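Local atomic coordinates of diguanylate cyclase with PAS/PAC sensor (Marinobacter aquaeolei, PDB entry 3H9W), a protein that probably makes cyclic di-GMP from two GTP molecules through a GGDEF domain absent from this piece, which holds the N-terminal PAS sensor domain. Residues A[6-11]-A[96-101]; A[25-30]-A[78-83]; A[45-50]-A[69-74]; A[63-68]-A[85-90]. All coordinates share one frame; numbering follows the deposited sequence.

Interaction 1. Residues A[6-11]-A[96-101]; sequences PWKINW and VEALIG
The ring of W7 lies against the backbone of G101, the residue paired with it where strand 5-10 runs antiparallel to 96-105, the central strand of the five-stranded PAS sheet. G101 N stands over the middle of the indole, and G101 CA makes a CH-pi contact 4.2 Å from the centroid of the five-membered ring of W7. The torsion explains it: with chi1 at 59°, CG of W7 sits between the backbone N and the carbonyl carbon, folding the ring over the adjacent strand. Since G101 has no side chain, the indole can lie close on its main chain; farther out, W7 CZ3 meets L99 CB at 3.9 Å.

Strands 6-10 and 96-101 run at 166° to each other. W7 and G101 exchange N-H...O=C bonds in both directions, as do I9 and L99; of these, the bond from I9 N to L99 O is the shortest, 2.7 Å. On the face carrying K8 and I100, the extended lysine chain lies across its neighbours: its CG touches I100 CG2 and its CE reaches A98 CB. I100 also packs on I100 of the second subunit, which places this face at the dimer contact.

The strand pairing ends near a classic beta bulge in which E97 and A98 both face V89. Here W11 N still donates to E97 O, from above the carbonyl plane. Beyond it the W11 indole, which also touches helix 46-61, receives V96 CG1 over one face, 3.4 Å from the centroid of its five-membered ring and 11° off the normal.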
# COMPACT_ATOMS: atom_id res chain seq x y z
N PRO A 6 -3.75 -5.66 -3.36
CA PRO A 6 -3.84 -5.59 -1.90
C PRO A 6 -3.71 -6.98 -1.28
O PRO A 6 -4.10 -7.97 -1.88
CB PRO A 6 -5.22 -4.98 -1.67
CG PRO A 6 -6.02 -5.58 -2.79
CD PRO A 6 -5.08 -5.45 -3.97
N TRP A 7 -3.13 -7.03 -0.08
CA TRP A 7 -2.98 -8.30 0.62
C TRP A 7 -2.79 -8.06 2.12
O TRP A 7 -2.44 -6.95 2.54
CB TRP A 7 -1.80 -9.10 0.07
CG TRP A 7 -0.50 -8.38 0.18
CD1 TRP A 7 0.09 -7.60 -0.77
CD2 TRP A 7 0.34 -8.31 1.34
NE1 TRP A 7 1.25 -7.04 -0.27
CE2 TRP A 7 1.43 -7.47 1.02
CE3 TRP A 7 0.28 -8.89 2.62
CZ2 TRP A 7 2.44 -7.18 1.93
CZ3 TRP A 7 1.29 -8.60 3.53
CH2 TRP A 7 2.36 -7.75 3.18
N LYS A 8 -3.00 -9.11 2.90
CA LYS A 8 -2.85 -9.05 4.34
C LYS A 8 -2.43 -10.44 4.81
O LYS A 8 -2.91 -11.45 4.29
CB LYS A 8 -4.15 -8.66 5.03
CG LYS A 8 -4.04 -8.57 6.55
CD LYS A 8 -5.38 -8.29 7.20
CE LYS A 8 -5.24 -8.11 8.71
NZ LYS A 8 -6.56 -7.82 9.35
N ILE A 9 -1.54 -10.47 5.79
CA ILE A 9 -1.03 -11.71 6.36
C ILE A 9 -1.24 -11.74 7.87
O ILE A 9 -0.91 -10.79 8.58
CB ILE A 9 0.49 -11.87 6.10
CG1 ILE A 9 0.75 -12.17 4.63
CG2 ILE A 9 1.05 -12.98 6.99
CD1 ILE A 9 0.44 -13.58 4.23
N ASN A 10 -1.78 -12.85 8.37
CA ASN A 10 -1.99 -13.03 9.80
C ASN A 10 -0.62 -13.42 10.34
O ASN A 10 -0.08 -14.46 9.99
CB ASN A 10 -3.00 -14.16 10.04
CG ASN A 10 -3.21 -14.45 11.52
OD1 ASN A 10 -2.32 -14.93 12.20
ND2 ASN A 10 -4.41 -14.15 12.01
N TRP A 11 -0.04 -12.56 11.18
CA TRP A 11 1.28 -12.79 11.74
C TRP A 11 1.43 -14.11 12.49
O TRP A 11 2.43 -14.81 12.34
CB TRP A 11 1.67 -11.62 12.64
CG TRP A 11 3.04 -11.75 13.24
CD1 TRP A 11 3.35 -11.95 14.56
CD2 TRP A 11 4.29 -11.67 12.54
NE1 TRP A 11 4.71 -12.00 14.72
CE2 TRP A 11 5.31 -11.84 13.50
CE3 TRP A 11 4.64 -11.49 11.20
CZ2 TRP A 11 6.67 -11.82 13.16
CZ3 TRP A 11 5.99 -11.47 10.86
CH2 TRP A 11 6.99 -11.64 11.83
N VAL A 96 3.23 -7.58 17.37
CA VAL A 96 2.95 -7.69 15.94
C VAL A 96 1.74 -8.61 15.74
O VAL A 96 1.73 -9.74 16.22
CB VAL A 96 4.16 -8.26 15.18
CG1 VAL A 96 3.83 -8.42 13.70
CG2 VAL A 96 5.36 -7.34 15.36
N GLU A 97 0.74 -8.11 15.04
CA GLU A 97 -0.48 -8.87 14.81
C GLU A 97 -0.71 -9.25 13.35
O GLU A 97 -1.22 -10.33 13.05
CB GLU A 97 -1.67 -8.05 15.32
CG GLU A 97 -3.03 -8.67 15.10
CD GLU A 97 -4.12 -7.87 15.78
OE1 GLU A 97 -4.19 -6.65 15.54
OE2 GLU A 97 -4.90 -8.46 16.56
N ALA A 98 -0.32 -8.37 12.43
CA ALA A 98 -0.51 -8.67 11.03
C ALA A 98 0.35 -7.80 10.15
O ALA A 98 0.98 -6.85 10.61
CB ALA A 98 -1.97 -8.50 10.66
N LEU A 99 0.37 -8.16 8.87
CA LEU A 99 1.11 -7.42 7.85
C LEU A 99 0.09 -7.08 6.78
O LEU A 99 -0.66 -7.95 6.34
CB LEU A 99 2.22 -8.31 7.27
CG LEU A 99 3.24 -8.89 8.25
CD1 LEU A 99 4.17 -9.84 7.51
CD2 LEU A 99 4.03 -7.76 8.91
N ILE A 100 0.05 -5.82 6.36
CA ILE A 100 -0.90 -5.38 5.34
C ILE A 100 -0.16 -4.53 4.32
O ILE A 100 0.69 -3.72 4.67
CB ILE A 100 -2.01 -4.50 5.95
CG1 ILE A 100 -1.38 -3.23 6.54
CG2 ILE A 100 -2.72 -5.25 7.06
CD1 ILE A 100 -2.36 -2.08 6.74
N GLY A 101 -0.48 -4.71 3.04
CA GLY A 101 0.21 -3.92 2.05
C GLY A 101 -0.28 -4.12 0.64
O GLY A 101 -1.41 -4.55 0.41

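Interaction 2. Residues A[25-30]-A[78-83]; sequences ALLGWP and HYVWIR
V80 is the first residue of 78-83 to touch the helix end at L26 and L27, in a purely apolar contact between helix 22-27 of the PAS fold and strand 79-90 of its antiparallel sheet. Its bond from CA to CB points toward the helix, and its branches are divided between two leucines. CG1 of V80 meets CD1 of L26 at 3.9 Å, while CB of V80 lies 3.9 Å from CD2 of L27. Both leucines cross the valine at a slant, and each offers it one methyl.

W81 faces the other way, as alternation along a strand requires, and stacks on H110 of the C-terminal expression tag. I82 then returns to the face of V80. Its CG1 is anti to its carbonyl carbon (chi1 -78°) and its chain continues extended, sending CD1 out to the helix. There the side chains meet end to end: CD1 of I82 is 3.6 Å from CD2 of L26 and 3.9 Å from CD1 of L27. Each leucine thus spreads its two methyls over V80 and I82, bridging alternate strand residues. The CA atoms of L27 and V80, the nearest such pair, are still 7.5 Å apart, evidence that side chains alone close the gap.

R83, again on the other face, forms salt bridges with D69 and with E109 of the tag. On the helix side, G28 leaves helical geometry with positive phi (76°), and the chain turns away toward W29, whose NE1 donates to L73 O. Just beyond that glycine, W29 N makes a weak bond back to L27 O.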
# COMPACT_ATOMS: atom_id res chain seq x y z
N ALA A 25 -4.10 -12.34 -12.63
CA ALA A 25 -3.82 -11.79 -13.95
C ALA A 25 -2.32 -11.49 -14.07
O ALA A 25 -1.73 -11.69 -15.12
CB ALA A 25 -4.62 -10.51 -14.17
N LEU A 26 -1.73 -11.01 -12.97
CA LEU A 26 -0.31 -10.66 -12.97
C LEU A 26 0.63 -11.87 -12.93
O LEU A 26 1.54 -11.98 -13.76
CB LEU A 26 0.02 -9.74 -11.79
CG LEU A 26 1.48 -9.27 -11.72
CD1 LEU A 26 1.77 -8.40 -12.94
CD2 LEU A 26 1.72 -8.48 -10.45
N LEU A 27 0.42 -12.77 -11.98
CA LEU A 27 1.30 -13.93 -11.85
C LEU A 27 0.75 -15.29 -12.30
O LEU A 27 1.44 -16.31 -12.19
CB LEU A 27 1.80 -14.03 -10.40
CG LEU A 27 2.58 -12.79 -9.92
CD1 LEU A 27 3.02 -13.00 -8.48
CD2 LEU A 27 3.79 -12.57 -10.82
N GLY A 28 -0.48 -15.30 -12.79
CA GLY A 28 -1.07 -16.53 -13.30
C GLY A 28 -1.60 -17.58 -12.33
O GLY A 28 -2.58 -18.26 -12.63
N TRP A 29 -0.96 -17.74 -11.18
CA TRP A 29 -1.42 -18.75 -10.23
C TRP A 29 -2.85 -18.41 -9.81
O TRP A 29 -3.20 -17.24 -9.71
CB TRP A 29 -0.53 -18.79 -8.98
CG TRP A 29 0.95 -18.78 -9.24
CD1 TRP A 29 1.77 -17.69 -9.34
CD2 TRP A 29 1.80 -19.93 -9.40
NE1 TRP A 29 3.07 -18.09 -9.54
CE2 TRP A 29 3.12 -19.46 -9.58
CE3 TRP A 29 1.57 -21.32 -9.40
CZ2 TRP A 29 4.21 -20.32 -9.76
CZ3 TRP A 29 2.65 -22.18 -9.58
CH2 TRP A 29 3.96 -21.67 -9.76
N PRO A 30 -3.69 -19.43 -9.56
CA PRO A 30 -5.06 -19.15 -9.13
C PRO A 30 -5.02 -18.28 -7.88
O PRO A 30 -4.19 -18.51 -6.99
CB PRO A 30 -5.63 -20.54 -8.85
CG PRO A 30 -4.87 -21.41 -9.80
CD PRO A 30 -3.46 -20.88 -9.69
N HIS A 78 8.05 -17.57 -16.39
CA HIS A 78 8.82 -16.34 -16.53
C HIS A 78 8.73 -15.50 -15.26
O HIS A 78 7.88 -15.74 -14.40
CB HIS A 78 8.39 -15.54 -17.77
CG HIS A 78 7.16 -14.70 -17.57
ND1 HIS A 78 5.88 -15.22 -17.60
CD2 HIS A 78 7.02 -13.36 -17.41
CE1 HIS A 78 5.01 -14.23 -17.45
NE2 HIS A 78 5.67 -13.10 -17.34
N TYR A 79 9.61 -14.51 -15.15
CA TYR A 79 9.67 -13.64 -13.98
C TYR A 79 9.06 -12.27 -14.21
O TYR A 79 9.19 -11.69 -15.29
CB TYR A 79 11.12 -13.50 -13.54
CG TYR A 79 11.67 -14.78 -12.95
CD1 TYR A 79 11.21 -15.23 -11.72
CD2 TYR A 79 12.61 -15.55 -13.63
CE1 TYR A 79 11.66 -16.42 -11.18
CE2 TYR A 79 13.07 -16.75 -13.10
CZ TYR A 79 12.59 -17.18 -11.87
OH TYR A 79 13.02 -18.36 -11.33
N VAL A 80 8.41 -11.75 -13.17
CA VAL A 80 7.80 -10.42 -13.22
C VAL A 80 8.33 -9.60 -12.05
O VAL A 80 8.26 -10.02 -10.89
CB VAL A 80 6.25 -10.50 -13.10
CG1 VAL A 80 5.65 -9.09 -13.16
CG2 VAL A 80 5.69 -11.37 -14.20
N TRP A 81 8.87 -8.42 -12.36
CA TRP A 81 9.40 -7.53 -11.34
C TRP A 81 8.28 -6.93 -10.51
O TRP A 81 7.39 -6.26 -11.03
CB TRP A 81 10.20 -6.40 -11.99
CG TRP A 81 11.61 -6.78 -12.27
CD1 TRP A 81 12.16 -7.11 -13.48
CD2 TRP A 81 12.67 -6.87 -11.32
NE1 TRP A 81 13.49 -7.40 -13.34
CE2 TRP A 81 13.84 -7.26 -12.02
CE3 TRP A 81 12.75 -6.65 -9.93
CZ2 TRP A 81 15.07 -7.44 -11.38
CZ3 TRP A 81 13.98 -6.84 -9.30
CH2 TRP A 81 15.12 -7.23 -10.02
N ILE A 82 8.36 -7.17 -9.21
CA ILE A 82 7.36 -6.69 -8.27
C ILE A 82 7.96 -5.93 -7.10
O ILE A 82 9.09 -6.21 -6.67
CB ILE A 82 6.52 -7.88 -7.74
CG1 ILE A 82 5.49 -8.29 -8.80
CG2 ILE A 82 5.85 -7.53 -6.41
CD1 ILE A 82 4.51 -9.35 -8.35
N ARG A 83 7.21 -4.95 -6.60
CA ARG A 83 7.61 -4.18 -5.44
C ARG A 83 6.56 -4.54 -4.40
O ARG A 83 5.36 -4.35 -4.63
CB ARG A 83 7.57 -2.67 -5.71
CG ARG A 83 7.80 -1.80 -4.45
CD ARG A 83 8.17 -0.37 -4.83
NE ARG A 83 9.40 -0.38 -5.61
CZ ARG A 83 9.60 0.29 -6.74
NH1 ARG A 83 8.64 1.07 -7.24
NH2 ARG A 83 10.74 0.15 -7.39

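Interaction 3. Residues A[45-50]-A[69-74]; sequences HPEDQE and DYRALH
The guanidinium of R71 lies flat on the imidazole of H45, the two planes 11° apart and their centres separated by 3.8 Å. H45 CG stands over the middle of the guanidinium, and R71 NH1 lies above the histidine ring toward its rim. At the guanidinium edge D48 is gripped side-on: R71 NE donates to D48 OD2 (2.7 Å) and R71 NH2 to D48 OD1 (3.2 Å). The acid is not coplanar with the arginine, since the planes meet at 66° and both nitrogens approach from above the carboxylate.

D48 OD2 also accepts R71 N at 2.8 Å, from the face opposite to NE, so one oxygen holds both the main chain and the side chain of R71. The bend at chi3 (-71°) brings the arginine head back over H45. Water 1 links R71 NH2 to E47 OE1, and water 2 joins D48 OD1 to D69 O.

The histidine is fixed at its own edge too. H45 occupies the N-cap, and its ND1 accepts E47 N in the ring plane at 3.0 Å. Meanwhile H45 N donates to R71 O (2.8 Å), attaching the start of the helix directly to strand 69-73.

This cluster therefore ties the N-terminal end of helix 46-61 to strand 66-73, an outermost strand of the PAS sheet within the chain. From the adjoining strand 79-90, W81 touches R71 and Y79 meets the ring of H45.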
# COMPACT_ATOMS: atom_id res chain seq x y z
N HIS A 45 12.18 -15.48 -7.70
CA HIS A 45 13.45 -15.80 -8.36
C HIS A 45 14.43 -16.35 -7.31
O HIS A 45 14.47 -15.86 -6.19
CB HIS A 45 14.00 -14.54 -9.01
CG HIS A 45 15.17 -14.78 -9.91
ND1 HIS A 45 16.41 -15.16 -9.44
CD2 HIS A 45 15.30 -14.67 -11.25
CE1 HIS A 45 17.24 -15.29 -10.45
NE2 HIS A 45 16.60 -15.00 -11.57
N PRO A 46 15.22 -17.38 -7.67
CA PRO A 46 16.18 -17.96 -6.72
C PRO A 46 17.19 -17.00 -6.11
O PRO A 46 17.55 -17.14 -4.94
CB PRO A 46 16.85 -19.08 -7.54
CG PRO A 46 16.72 -18.60 -8.96
CD PRO A 46 15.31 -18.05 -8.98
N GLU A 47 17.66 -16.02 -6.88
CA GLU A 47 18.63 -15.07 -6.36
C GLU A 47 17.98 -14.03 -5.45
O GLU A 47 18.66 -13.33 -4.70
CB GLU A 47 19.38 -14.37 -7.50
CG GLU A 47 20.16 -15.32 -8.41
CD GLU A 47 21.14 -14.62 -9.33
OE1 GLU A 47 20.90 -13.43 -9.66
OE2 GLU A 47 22.13 -15.25 -9.74
N ASP A 48 16.65 -13.93 -5.52
CA ASP A 48 15.94 -12.98 -4.68
C ASP A 48 15.49 -13.67 -3.40
O ASP A 48 15.45 -13.05 -2.33
CB ASP A 48 14.74 -12.38 -5.43
CG ASP A 48 15.17 -11.30 -6.40
OD1 ASP A 48 16.10 -10.53 -6.06
OD2 ASP A 48 14.57 -11.19 -7.49
N GLN A 49 15.17 -14.95 -3.49
CA GLN A 49 14.75 -15.69 -2.31
C GLN A 49 15.92 -15.63 -1.33
O GLN A 49 15.73 -15.71 -0.13
CB GLN A 49 14.46 -17.15 -2.66
CG GLN A 49 13.39 -17.36 -3.71
CD GLN A 49 13.28 -18.82 -4.12
OE1 GLN A 49 14.27 -19.44 -4.50
NE2 GLN A 49 12.07 -19.37 -4.04
N GLU A 50 17.12 -15.48 -1.88
CA GLU A 50 18.36 -15.42 -1.10
C GLU A 50 18.48 -14.23 -0.15
O GLU A 50 19.38 -14.21 0.70
CB GLU A 50 19.58 -15.42 -2.05
CG GLU A 50 20.06 -16.82 -2.45
CD GLU A 50 21.14 -16.79 -3.53
OE1 GLU A 50 22.03 -15.92 -3.49
OE2 GLU A 50 21.10 -17.67 -4.42
N ASP A 69 12.05 -5.03 -3.70
CA ASP A 69 11.87 -5.21 -5.13
C ASP A 69 12.45 -6.56 -5.49
O ASP A 69 13.59 -6.86 -5.12
CB ASP A 69 12.62 -4.12 -5.91
CG ASP A 69 11.98 -2.75 -5.78
OD1 ASP A 69 11.13 -2.57 -4.88
OD2 ASP A 69 12.34 -1.85 -6.57
N TYR A 70 11.68 -7.38 -6.18
CA TYR A 70 12.17 -8.70 -6.57
C TYR A 70 11.43 -9.25 -7.78
O TYR A 70 10.40 -8.72 -8.21
CB TYR A 70 12.04 -9.69 -5.40
CG TYR A 70 10.63 -9.79 -4.88
CD1 TYR A 70 10.20 -8.99 -3.82
CD2 TYR A 70 9.70 -10.64 -5.48
CE1 TYR A 70 8.88 -9.02 -3.39
CE2 TYR A 70 8.37 -10.67 -5.05
CZ TYR A 70 7.97 -9.86 -4.00
OH TYR A 70 6.65 -9.86 -3.61
N ARG A 71 11.99 -10.32 -8.33
CA ARG A 71 11.41 -10.99 -9.48
C ARG A 71 10.48 -12.08 -8.98
O ARG A 71 10.92 -13.06 -8.37
CB ARG A 71 12.53 -11.58 -10.34
CG ARG A 71 13.36 -10.51 -11.05
CD ARG A 71 14.80 -10.94 -11.28
NE ARG A 71 15.57 -11.00 -10.04
CZ ARG A 71 16.87 -11.31 -9.98
NH1 ARG A 71 17.53 -11.59 -11.09
NH2 ARG A 71 17.49 -11.35 -8.81
N ALA A 72 9.19 -11.90 -9.22
CA ALA A 72 8.19 -12.87 -8.81
C ALA A 72 8.07 -13.90 -9.92
O ALA A 72 8.25 -13.58 -11.10
CB ALA A 72 6.83 -12.19 -8.59
N LEU A 73 7.76 -15.13 -9.55
CA LEU A 73 7.63 -16.22 -10.50
C LEU A 73 6.20 -16.37 -11.01
O LEU A 73 5.28 -16.58 -10.22
CB LEU A 73 8.07 -17.53 -9.85
CG LEU A 73 7.99 -18.80 -10.70
CD1 LEU A 73 8.92 -18.67 -11.90
CD2 LEU A 73 8.36 -20.00 -9.85
N HIS A 74 6.03 -16.24 -12.32
CA HIS A 74 4.72 -16.39 -12.93
C HIS A 74 4.50 -17.90 -13.06
O HIS A 74 5.48 -18.65 -13.14
CB HIS A 74 4.72 -15.74 -14.32
CG HIS A 74 3.38 -15.72 -14.98
ND1 HIS A 74 2.77 -16.85 -15.47
CD2 HIS A 74 2.53 -14.69 -15.23
CE1 HIS A 74 1.60 -16.53 -15.99
NE2 HIS A 74 1.43 -15.22 -15.86
O HOH W 1 20.27 -10.92 -9.66
O HOH W 2 15.89 -7.56 -6.36

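Interaction 4. Residues A[63-68]-A[85-90]; sequences GVDHEA and VVHVVR
H66 and V86 form an antiparallel hydrogen-bonded pair, with H66 N donating to V86 O (3.1 Å) and V86 N to H66 O (2.8 Å). The next pair, E67 with V85, is non-hydrogen-bonded, its CA atoms 4.3 Å apart. Strands 66-68 and 85-90 run at 158°. In the preceding loop a side chain takes over from the backbone: D65 OD1 accepts V88 N at 2.9 Å, nearly straight at 171°, from above the carboxylate plane.

The D65 side chain lies alongside H87, pointing the same way, the planes 87° apart and OD2 at the ring edge beside CD2. These strands belong to the 66-73/79-90 hairpin of the PAS fold, entered from helix 46-61 through a Schellman motif at G63. G63 CA rests on V88 CG1 and at the edge of the R90 guanidinium.

H66 lies alongside V86 and takes V86 CB over one ring face, 3.9 Å from the centroid. Its rotation is fixed by ND1, which donates to V64 O at 2.8 Å in the plane of both ring and carbonyl. On the face bearing E67 and V85 the second subunit approaches: K3 of that subunit forms a salt bridge with E67 OE1, and its F102 packs on V85.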
# COMPACT_ATOMS: atom_id res chain seq x y z
N GLY A 63 8.79 -4.86 13.80
CA GLY A 63 7.66 -3.96 13.65
C GLY A 63 7.96 -2.75 12.78
O GLY A 63 7.31 -1.71 12.89
N VAL A 64 8.95 -2.88 11.90
CA VAL A 64 9.34 -1.79 11.03
C VAL A 64 8.80 -1.95 9.60
O VAL A 64 9.03 -2.97 8.96
CB VAL A 64 10.88 -1.69 10.96
CG1 VAL A 64 11.30 -0.58 10.00
CG2 VAL A 64 11.44 -1.42 12.35
N ASP A 65 8.06 -0.95 9.12
CA ASP A 65 7.52 -1.02 7.76
C ASP A 65 8.67 -1.15 6.80
O ASP A 65 9.74 -0.61 7.04
CB ASP A 65 6.73 0.24 7.43
CG ASP A 65 5.41 0.29 8.14
OD1 ASP A 65 5.21 -0.52 9.07
OD2 ASP A 65 4.58 1.14 7.76
N HIS A 66 8.46 -1.87 5.71
CA HIS A 66 9.53 -2.06 4.75
C HIS A 66 8.97 -2.32 3.37
O HIS A 66 7.76 -2.44 3.18
CB HIS A 66 10.39 -3.24 5.18
CG HIS A 66 9.60 -4.48 5.49
ND1 HIS A 66 8.84 -4.60 6.64
CD2 HIS A 66 9.41 -5.61 4.79
CE1 HIS A 66 8.20 -5.76 6.62
NE2 HIS A 66 8.53 -6.39 5.50
N GLU A 67 9.87 -2.41 2.39
CA GLU A 67 9.48 -2.69 1.02
C GLU A 67 10.66 -3.38 0.34
O GLU A 67 11.81 -3.17 0.73
CB GLU A 67 9.14 -1.40 0.27
CG GLU A 67 10.33 -0.49 0.01
CD GLU A 67 9.97 0.69 -0.87
OE1 GLU A 67 9.17 1.54 -0.42
OE2 GLU A 67 10.48 0.78 -2.01
N ALA A 68 10.37 -4.21 -0.65
CA ALA A 68 11.41 -4.93 -1.38
C ALA A 68 11.04 -5.10 -2.84
O ALA A 68 9.87 -5.27 -3.18
CB ALA A 68 11.65 -6.31 -0.74
N VAL A 85 5.21 -3.72 -0.72
CA VAL A 85 5.25 -2.67 0.30
C VAL A 85 4.47 -3.15 1.49
O VAL A 85 3.30 -3.51 1.37
CB VAL A 85 4.62 -1.36 -0.22
CG1 VAL A 85 4.73 -0.28 0.84
CG2 VAL A 85 5.34 -0.92 -1.49
N VAL A 86 5.12 -3.14 2.65
CA VAL A 86 4.53 -3.68 3.87
C VAL A 86 4.40 -2.76 5.06
O VAL A 86 5.36 -2.10 5.47
CB VAL A 86 5.33 -4.90 4.35
CG1 VAL A 86 4.61 -5.58 5.50
CG2 VAL A 86 5.54 -5.87 3.19
N HIS A 87 3.20 -2.73 5.64
CA HIS A 87 2.94 -1.96 6.84
C HIS A 87 2.73 -3.01 7.93
O HIS A 87 1.97 -3.96 7.73
CB HIS A 87 1.69 -1.12 6.70
CG HIS A 87 1.27 -0.47 7.98
ND1 HIS A 87 0.06 -0.73 8.59
CD2 HIS A 87 1.93 0.39 8.80
CE1 HIS A 87 -0.01 -0.07 9.74
NE2 HIS A 87 1.11 0.62 9.89
N VAL A 88 3.39 -2.84 9.07
CA VAL A 88 3.26 -3.78 10.19
C VAL A 88 2.24 -3.27 11.20
O VAL A 88 2.35 -2.15 11.68
CB VAL A 88 4.60 -3.97 10.92
CG1 VAL A 88 4.46 -5.08 11.95
CG2 VAL A 88 5.70 -4.29 9.93
N VAL A 89 1.25 -4.11 11.51
CA VAL A 89 0.20 -3.75 12.46
C VAL A 89 0.41 -4.44 13.80
O VAL A 89 0.68 -5.65 13.85
CB VAL A 89 -1.19 -4.17 11.93
CG1 VAL A 89 -2.28 -3.69 12.87
CG2 VAL A 89 -1.39 -3.61 10.53
N ARG A 90 0.29 -3.68 14.89
CA ARG A 90 0.46 -4.22 16.24
C ARG A 90 -0.88 -4.25 16.95
O ARG A 90 -1.75 -3.41 16.69
CB ARG A 90 1.44 -3.35 17.03
CG ARG A 90 2.85 -3.37 16.47
CD ARG A 90 3.80 -2.50 17.27
NE ARG A 90 5.16 -2.66 16.79
CZ ARG A 90 6.22 -2.06 17.32
NH1 ARG A 90 6.09 -1.25 18.36
NH2 ARG A 90 7.43 -2.28 16.81

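In the fold
All four contacts reach one antiparallel sheet. Interactions 1 and 4 are strand pairings whose centres lie 9 Å apart; strands 79-90 and 96-105 are neighbours, and E97 N reaches V89 O at 2.7 Å. Both combine backbone ladders with rings laid over the neighbouring strand, and both meet the second subunit. Interactions 2 and 3 instead bring helix ends to strands and sit about 20 Å from interaction 1, centre to centre. Only interaction 2 is buried, and it is wholly apolar, whereas interaction 3, partly buried like 1 and 4, relies on charge, stacking and water. V80 O and A72 N, 2.7 Å apart, join these two. Interactions 3 and 4 share strand 66-73.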